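PDB 4OIY: ADP-ribosylation factor guanine nucleotide-exchange factor SEC7 from Saccharomyces cerevisiae, which activates the small GTPase ARF1 at the trans-Golgi network by exchanging its guanine nucleotide, and so takes part in vesicle budding and Golgi traffic. Local coordinates for residues I42-A45 with K46-E50; E52-M56 with A57-D61; N144-L147 with H148-I152. One frame throughout, in Å; residues are numbered along the deposited sequence.

How the interactions relate
All three contacts are local ones within the all-helical Sec7 domain, the part of the protein that carries exchange activity. Interactions 1 and 2 are neighbours in series: helix 41-50 runs out into the loop that holds the cap of helix 56-64, and the centres of the two interactions are about 12 Å apart. They touch through L54, whose CD2 lies 3.6 Å from CH2 of W47. Interaction 3, where helix 130-148 ends, stands apart, its centre about 32 Å from that of interaction 1 and about 23 Å from that of interaction 2. Interactions 1 and 3 fall on opposite sides of the chain's centre. None of the three lies at the magnesium-binding residue D121.

Interaction 1: I42-A45 with K46-E50; sequences ISIA and KWLLE
I42 and K46 sit one turn apart on helix 41-50 of the all-helical Sec7 domain, their side chains lying alongside each other and pointing the same way. The touching atoms are the short branch of I42 and the far part of the lysine chain: CG2 of I42 meets CE of K46 at 3.5 Å. CG2 is placed there because it stands anti to its own backbone N, while CG1 swings back beside that N (chi1 -67°). The lysine runs out extended and bends only at its last torsion, chi4 -77°, carrying NZ to a salt bridge with E80. Its aliphatic part thus borders on isoleucine while its charge is paired beyond the helix.

I44 and L48 repeat the i to i+4 spacing on the buried side with a looser touch, CG2 of I44 to CD1 of L48 at 4.3 Å. I44 packs on I27, I73 and Y62, and L48 on L63, so this face of the helix is covered by helices 23-32, 68-79 and 56-64. The indole of W47 leads away from the preceding turn and rests on L30 and L36. A45 turns its methyl to A76 and F77 of helix 68-79.

Beneath the side chains four successive alpha-helical bonds tie the turns: K46 to I42, W47 to S43, L48 to I44 and L49 to A45. The last is the longest, 3.2 Å from L49 N to A45 O, against 3.0 Å from L48 N to I44 O.

Interaction 2: E52-M56 with A57-D61; sequences EGLDM and AAVGD
D55 caps the start of helix 56-64, and its carboxylate oxygen OD1 meets two backbone N-H groups of the first turn. Of these polar bonds, the one from A58 N to D55 OD1 is the better made, 3.0 Å long, and uses the anti lone pair, the one turned away from OD2. A57 N lies equally near OD1 but is poorly aimed, with an N-H...O angle of 121°, and its bond is weak. With CG anti to the backbone N (chi1 -176°), the carboxylate swings forward over the helix end.

Backbone bonds take up where the side chain stops. V59 N bonds to D55 O at 2.9 Å, and G60 N follows with a bond to M56 O. D55 N is itself held by the side chain of N20 on helix 11-21.

The apolar contact is between L54 and V59, which cross at about a right angle: CB of L54 meets CG2 of V59 at 3.8 Å. L54 also packs on I16 and F19, and V59 shares F19, so the pair faces helix 11-21. A second, smaller apolar touch joins CB of D55 to CB of A58 at 3.9 Å.

An aspartate N-cap with a hydrophobic contact bridging the residue before the cap and the fourth residue after it is typical of a hydrophobic staple at a helix start.

Interaction 3: N144-L147 with H148-I152; sequences NTDL and HSSQI
H148, the last residue of helix 130-148, meets N144 one turn earlier through both its backbone N and its ring. Among the polar contacts, the carbonyl of N144 takes two donors from this one residue. H148 N bonds to N144 O at 3.1 Å, and H148 ND1 adds a weak bond to the same oxygen, 3.4 Å, which lies at the ring's edge near its plane. The imidazole gets there with CG beside its backbone N (chi1 -65°). Its far nitrogen, NE2, is bonded to A187 O on helix 176-188. The side chains of N144 and H148 cross at about a right angle, with amide and ring planes 51° apart, and N144 OD1 accepts from I191 N at the chain's end.

The next carbonyl is gripped from both faces of its plane: S149 N at 2.8 Å and S150 N at 2.9 Å both bond to T145 O. H148 N adds a weak bond to it.

The apolar contact is a CH-pi one, with CB of L147 over one face of the imidazole, 4.1 Å from its centroid and offset toward the rim. Replacing the ring of H148 with the methyl of an alanine would probably leave A187 O without its imidazole partner and L147 CB without the ring face it packs on, weakening the tie to helix 176-188.

Past the helix end, K153 NZ forms a salt bridge with D146 OD2, while S150 OG is hydrogen-bonded to K153 N and also accepts from I152 N at 3.3 Å. A bifurcated carbonyl with an i+5 bond followed by an ST turn is characteristic of a helix C-terminus passing into a loop, here the one leading to helix 158-164.

Interaction 1: I42-A45 with K46-E50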
loop_
_atom_site.group_PDB
_atom_site.type_symbol
_atom_site.label_atom_id
_atom_site.label_comp_id
_atom_site.label_asym_id
_atom_site.label_seq_id
_atom_site.Cartn_x
_atom_site.Cartn_y
_atom_site.Cartn_z
ATOM N N ILE A 42 -10.541 11.977 4.674
ATOM C CA ILE A 42 -11.211 11.347 3.543
ATOM C C ILE A 42 -11.071 12.171 2.254
ATOM O O ILE A 42 -10.808 11.607 1.190
ATOM C CB ILE A 42 -12.692 11.025 3.861
ATOM C CG1 ILE A 42 -12.754 9.941 4.941
ATOM C CG2 ILE A 42 -13.422 10.556 2.607
ATOM C CD1 ILE A 42 -14.087 9.815 5.651
ATOM N N SER A 43 -11.215 13.492 2.347
ATOM C CA SER A 43 -11.063 14.345 1.172
ATOM C C SER A 43 -9.665 14.223 0.584
ATOM O O SER A 43 -9.514 14.055 -0.623
ATOM C CB SER A 43 -11.360 15.802 1.500
ATOM O OG SER A 43 -12.725 15.951 1.843
ATOM N N ILE A 44 -8.661 14.275 1.451
ATOM C CA ILE A 44 -7.277 14.183 0.999
ATOM C C ILE A 44 -6.972 12.792 0.429
ATOM O O ILE A 44 -6.376 12.681 -0.639
ATOM C CB ILE A 44 -6.274 14.526 2.117
ATOM C CG1 ILE A 44 -6.438 15.989 2.573
ATOM C CG2 ILE A 44 -4.851 14.308 1.621
ATOM C CD1 ILE A 44 -5.645 16.331 3.815
ATOM N N ALA A 45 -7.378 11.739 1.134
ATOM C CA ALA A 45 -7.180 10.365 0.650
ATOM C C ALA A 45 -7.790 10.147 -0.737
ATOM O O ALA A 45 -7.165 9.556 -1.615
ATOM C CB ALA A 45 -7.758 9.364 1.640
ATOM N N LYS A 46 -9.013 10.629 -0.938
ATOM C CA LYS A 46 -9.669 10.467 -2.228
ATOM C C LYS A 46 -8.899 11.187 -3.338
ATOM O O LYS A 46 -8.722 10.643 -4.434
ATOM C CB LYS A 46 -11.112 10.965 -2.156
ATOM C CG LYS A 46 -12.042 10.017 -1.419
ATOM C CD LYS A 46 -13.466 10.562 -1.393
ATOM C CE LYS A 46 -14.427 9.632 -0.669
ATOM N NZ LYS A 46 -14.798 8.463 -1.504
ATOM N N TRP A 47 -8.423 12.395 -3.048
ATOM C CA TRP A 47 -7.634 13.156 -4.022
ATOM C C TRP A 47 -6.333 12.426 -4.394
ATOM O O TRP A 47 -5.963 12.363 -5.570
ATOM C CB TRP A 47 -7.347 14.575 -3.511
ATOM C CG TRP A 47 -6.670 15.449 -4.546
ATOM C CD1 TRP A 47 -7.272 16.159 -5.552
ATOM C CD2 TRP A 47 -5.267 15.690 -4.673
ATOM N NE1 TRP A 47 -6.326 16.830 -6.290
ATOM C CE2 TRP A 47 -5.085 16.549 -5.782
ATOM C CE3 TRP A 47 -4.142 15.259 -3.962
ATOM C CZ2 TRP A 47 -3.826 16.989 -6.186
ATOM C CZ3 TRP A 47 -2.889 15.705 -4.368
ATOM C CH2 TRP A 47 -2.743 16.554 -5.465
ATOM N N LEU A 48 -5.653 11.853 -3.406
ATOM C CA LEU A 48 -4.445 11.065 -3.676
ATOM C C LEU A 48 -4.725 9.924 -4.658
ATOM O O LEU A 48 -3.945 9.695 -5.587
ATOM C CB LEU A 48 -3.847 10.515 -2.372
ATOM C CG LEU A 48 -3.320 11.555 -1.370
ATOM C CD1 LEU A 48 -2.840 10.896 -0.087
ATOM C CD2 LEU A 48 -2.220 12.410 -1.978
ATOM N N LEU A 49 -5.849 9.234 -4.473
ATOM C CA LEU A 49 -6.176 8.062 -5.296
ATOM C C LEU A 49 -6.762 8.395 -6.665
ATOM O O LEU A 49 -6.611 7.620 -7.615
ATOM C CB LEU A 49 -7.134 7.143 -4.538
ATOM C CG LEU A 49 -6.457 6.362 -3.408
ATOM C CD1 LEU A 49 -7.482 5.786 -2.444
ATOM C CD2 LEU A 49 -5.572 5.253 -3.965
ATOM N N GLU A 50 -7.420 9.544 -6.771
ATOM C CA GLU A 50 -8.108 9.933 -8.007
ATOM C C GLU A 50 -7.185 10.671 -8.983
ATOM O O GLU A 50 -7.422 10.674 -10.195
ATOM C CB GLU A 50 -9.323 10.815 -7.674
ATOM C CG GLU A 50 -10.632 10.084 -7.381
ATOM C CD GLU A 50 -10.516 8.921 -6.406
ATOM O OE1 GLU A 50 -10.970 9.068 -5.252
ATOM O OE2 GLU A 50 -10.001 7.845 -6.795
#

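Interaction 2: E52-M56 with A57-D61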
loop_
_atom_site.group_PDB
_atom_site.type_symbol
_atom_site.label_atom_id
_atom_site.label_comp_id
_atom_site.label_asym_id
_atom_site.label_seq_id
_atom_site.Cartn_x
_atom_site.Cartn_y
_atom_site.Cartn_z
ATOM N N GLU A 52 -4.007 11.646 -11.216
ATOM C CA GLU A 52 -2.878 11.088 -11.947
ATOM C C GLU A 52 -1.691 12.029 -11.856
ATOM O O GLU A 52 -1.871 13.230 -11.773
ATOM C CB GLU A 52 -3.242 10.857 -13.418
ATOM C CG GLU A 52 -4.270 9.753 -13.600
ATOM C CD GLU A 52 -4.630 9.479 -15.050
ATOM O OE1 GLU A 52 -5.482 8.589 -15.267
ATOM O OE2 GLU A 52 -4.077 10.132 -15.969
ATOM N N GLY A 53 -0.480 11.480 -11.874
ATOM C CA GLY A 53 0.719 12.296 -11.937
ATOM C C GLY A 53 1.381 12.579 -10.606
ATOM O O GLY A 53 2.375 13.300 -10.561
ATOM N N LEU A 54 0.838 12.027 -9.517
ATOM C CA LEU A 54 1.476 12.180 -8.217
ATOM C C LEU A 54 2.657 11.227 -8.135
ATOM O O LEU A 54 2.585 10.094 -8.617
ATOM C CB LEU A 54 0.497 11.921 -7.072
ATOM C CG LEU A 54 -0.767 12.782 -7.035
ATOM C CD1 LEU A 54 -1.560 12.515 -5.767
ATOM C CD2 LEU A 54 -0.463 14.263 -7.152
ATOM N N ASP A 55 3.748 11.705 -7.551
ATOM C CA ASP A 55 4.934 10.884 -7.373
ATOM C C ASP A 55 4.648 9.864 -6.269
ATOM O O ASP A 55 4.292 10.234 -5.161
ATOM C CB ASP A 55 6.124 11.765 -7.021
ATOM C CG ASP A 55 7.398 10.993 -6.926
ATOM O OD1 ASP A 55 7.613 10.370 -5.873
ATOM O OD2 ASP A 55 8.188 11.012 -7.897
ATOM N N MET A 56 4.791 8.580 -6.583
ATOM C CA MET A 56 4.421 7.539 -5.627
ATOM C C MET A 56 5.272 7.555 -4.375
ATOM O O MET A 56 4.802 7.166 -3.311
ATOM C CB MET A 56 4.478 6.171 -6.284
ATOM C CG MET A 56 3.375 6.013 -7.306
ATOM S SD MET A 56 2.966 4.292 -7.517
ATOM C CE MET A 56 4.416 3.762 -8.401
ATOM N N ALA A 57 6.518 7.994 -4.502
ATOM C CA ALA A 57 7.381 8.122 -3.336
ATOM C C ALA A 57 6.964 9.303 -2.473
ATOM O O ALA A 57 6.967 9.206 -1.249
ATOM C CB ALA A 57 8.838 8.244 -3.745
ATOM N N ALA A 58 6.585 10.414 -3.103
ATOM C CA ALA A 58 6.080 11.549 -2.352
ATOM C C ALA A 58 4.790 11.173 -1.619
ATOM O O ALA A 58 4.610 11.522 -0.451
ATOM C CB ALA A 58 5.852 12.744 -3.271
ATOM N N VAL A 59 3.903 10.440 -2.287
ATOM C CA VAL A 59 2.651 9.999 -1.661
ATOM C C VAL A 59 2.949 9.077 -0.477
ATOM O O VAL A 59 2.388 9.243 0.601
ATOM C CB VAL A 59 1.718 9.299 -2.685
ATOM C CG1 VAL A 59 0.522 8.660 -1.988
ATOM C CG2 VAL A 59 1.253 10.284 -3.750
ATOM N N GLY A 60 3.825 8.099 -0.677
ATOM C CA GLY A 60 4.129 7.148 0.382
ATOM C C GLY A 60 4.748 7.826 1.588
ATOM O O GLY A 60 4.419 7.515 2.733
ATOM N N ASP A 61 5.658 8.757 1.338
ATOM C CA ASP A 61 6.306 9.473 2.431
ATOM C C ASP A 61 5.295 10.339 3.187
ATOM O O ASP A 61 5.353 10.427 4.409
ATOM C CB ASP A 61 7.478 10.297 1.896
ATOM C CG ASP A 61 8.726 9.452 1.623
ATOM O OD1 ASP A 61 8.670 8.211 1.666
ATOM O OD2 ASP A 61 9.793 10.045 1.385
#

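Interaction 3: N144-L147 with H148-I152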
loop_
_atom_site.group_PDB
_atom_site.type_symbol
_atom_site.label_atom_id
_atom_site.label_comp_id
_atom_site.label_asym_id
_atom_site.label_seq_id
_atom_site.Cartn_x
_atom_site.Cartn_y
_atom_site.Cartn_z
ATOM N N ASN A 144 8.056 -11.868 -3.145
ATOM C CA ASN A 144 7.993 -11.075 -4.369
ATOM C C ASN A 144 9.365 -10.543 -4.749
ATOM O O ASN A 144 9.777 -10.635 -5.903
ATOM C CB ASN A 144 7.030 -9.899 -4.188
ATOM C CG ASN A 144 6.802 -9.143 -5.474
ATOM O OD1 ASN A 144 6.277 -9.695 -6.442
ATOM N ND2 ASN A 144 7.193 -7.877 -5.498
ATOM N N THR A 145 10.066 -9.998 -3.762
ATOM C CA THR A 145 11.429 -9.513 -3.957
ATOM C C THR A 145 12.364 -10.642 -4.387
ATOM O O THR A 145 13.077 -10.512 -5.383
ATOM C CB THR A 145 11.955 -8.857 -2.670
ATOM O OG1 THR A 145 11.186 -7.680 -2.386
ATOM C CG2 THR A 145 13.413 -8.461 -2.810
ATOM N N ASP A 146 12.351 -11.757 -3.662
ATOM C CA ASP A 146 13.305 -12.838 -3.937
ATOM C C ASP A 146 13.040 -13.537 -5.264
ATOM O O ASP A 146 13.967 -14.051 -5.874
ATOM C CB ASP A 146 13.357 -13.856 -2.793
ATOM C CG ASP A 146 14.033 -13.303 -1.542
ATOM O OD1 ASP A 146 14.479 -12.129 -1.554
ATOM O OD2 ASP A 146 14.111 -14.049 -0.545
ATOM N N LEU A 147 11.793 -13.555 -5.724
ATOM C CA LEU A 147 11.499 -14.162 -7.018
ATOM C C LEU A 147 11.817 -13.231 -8.188
ATOM O O LEU A 147 12.265 -13.702 -9.238
ATOM C CB LEU A 147 10.041 -14.626 -7.098
ATOM C CG LEU A 147 9.686 -15.848 -6.248
ATOM C CD1 LEU A 147 8.248 -16.255 -6.515
ATOM C CD2 LEU A 147 10.620 -17.019 -6.518
ATOM N N HIS A 148 11.604 -11.925 -8.011
ATOM C CA HIS A 148 11.614 -10.984 -9.136
ATOM C C HIS A 148 12.675 -9.879 -9.117
ATOM O O HIS A 148 13.032 -9.367 -10.180
ATOM C CB HIS A 148 10.236 -10.331 -9.256
ATOM C CG HIS A 148 9.153 -11.294 -9.618
ATOM N ND1 HIS A 148 8.160 -11.671 -8.737
ATOM C CD2 HIS A 148 8.920 -11.974 -10.764
ATOM C CE1 HIS A 148 7.364 -12.541 -9.328
ATOM N NE2 HIS A 148 7.801 -12.741 -10.559
ATOM N N SER A 149 13.164 -9.496 -7.940
ATOM C CA SER A 149 13.986 -8.284 -7.805
ATOM C C SER A 149 15.408 -8.531 -7.326
ATOM O O SER A 149 16.349 -7.880 -7.802
ATOM C CB SER A 149 13.327 -7.311 -6.827
ATOM O OG SER A 149 12.036 -6.945 -7.257
ATOM N N SER A 150 15.566 -9.449 -6.379
ATOM C CA SER A 150 16.802 -9.545 -5.602
ATOM C C SER A 150 18.024 -9.846 -6.458
ATOM O O SER A 150 17.989 -10.714 -7.330
ATOM C CB SER A 150 16.685 -10.603 -4.503
ATOM O OG SER A 150 17.852 -10.617 -3.691
ATOM N N GLN A 151 19.093 -9.107 -6.184
ATOM C CA GLN A 151 20.388 -9.310 -6.817
ATOM C C GLN A 151 21.343 -10.064 -5.887
ATOM O O GLN A 151 22.391 -10.542 -6.329
ATOM C CB GLN A 151 21.001 -7.951 -7.169
ATOM C CG GLN A 151 20.081 -7.018 -7.950
ATOM C CD GLN A 151 20.323 -5.548 -7.642
ATOM O OE1 GLN A 151 20.291 -5.131 -6.481
ATOM N NE2 GLN A 151 20.556 -4.755 -8.680
ATOM N N ILE A 152 20.981 -10.167 -4.608
ATOM C CA ILE A 152 21.880 -10.698 -3.573
ATOM C C ILE A 152 21.395 -11.995 -2.908
ATOM O O ILE A 152 22.107 -12.574 -2.088
ATOM C CB ILE A 152 22.160 -9.644 -2.470
ATOM C CG1 ILE A 152 20.861 -9.176 -1.803
ATOM C CG2 ILE A 152 22.905 -8.454 -3.059
ATOM C CD1 ILE A 152 21.081 -8.309 -0.582
#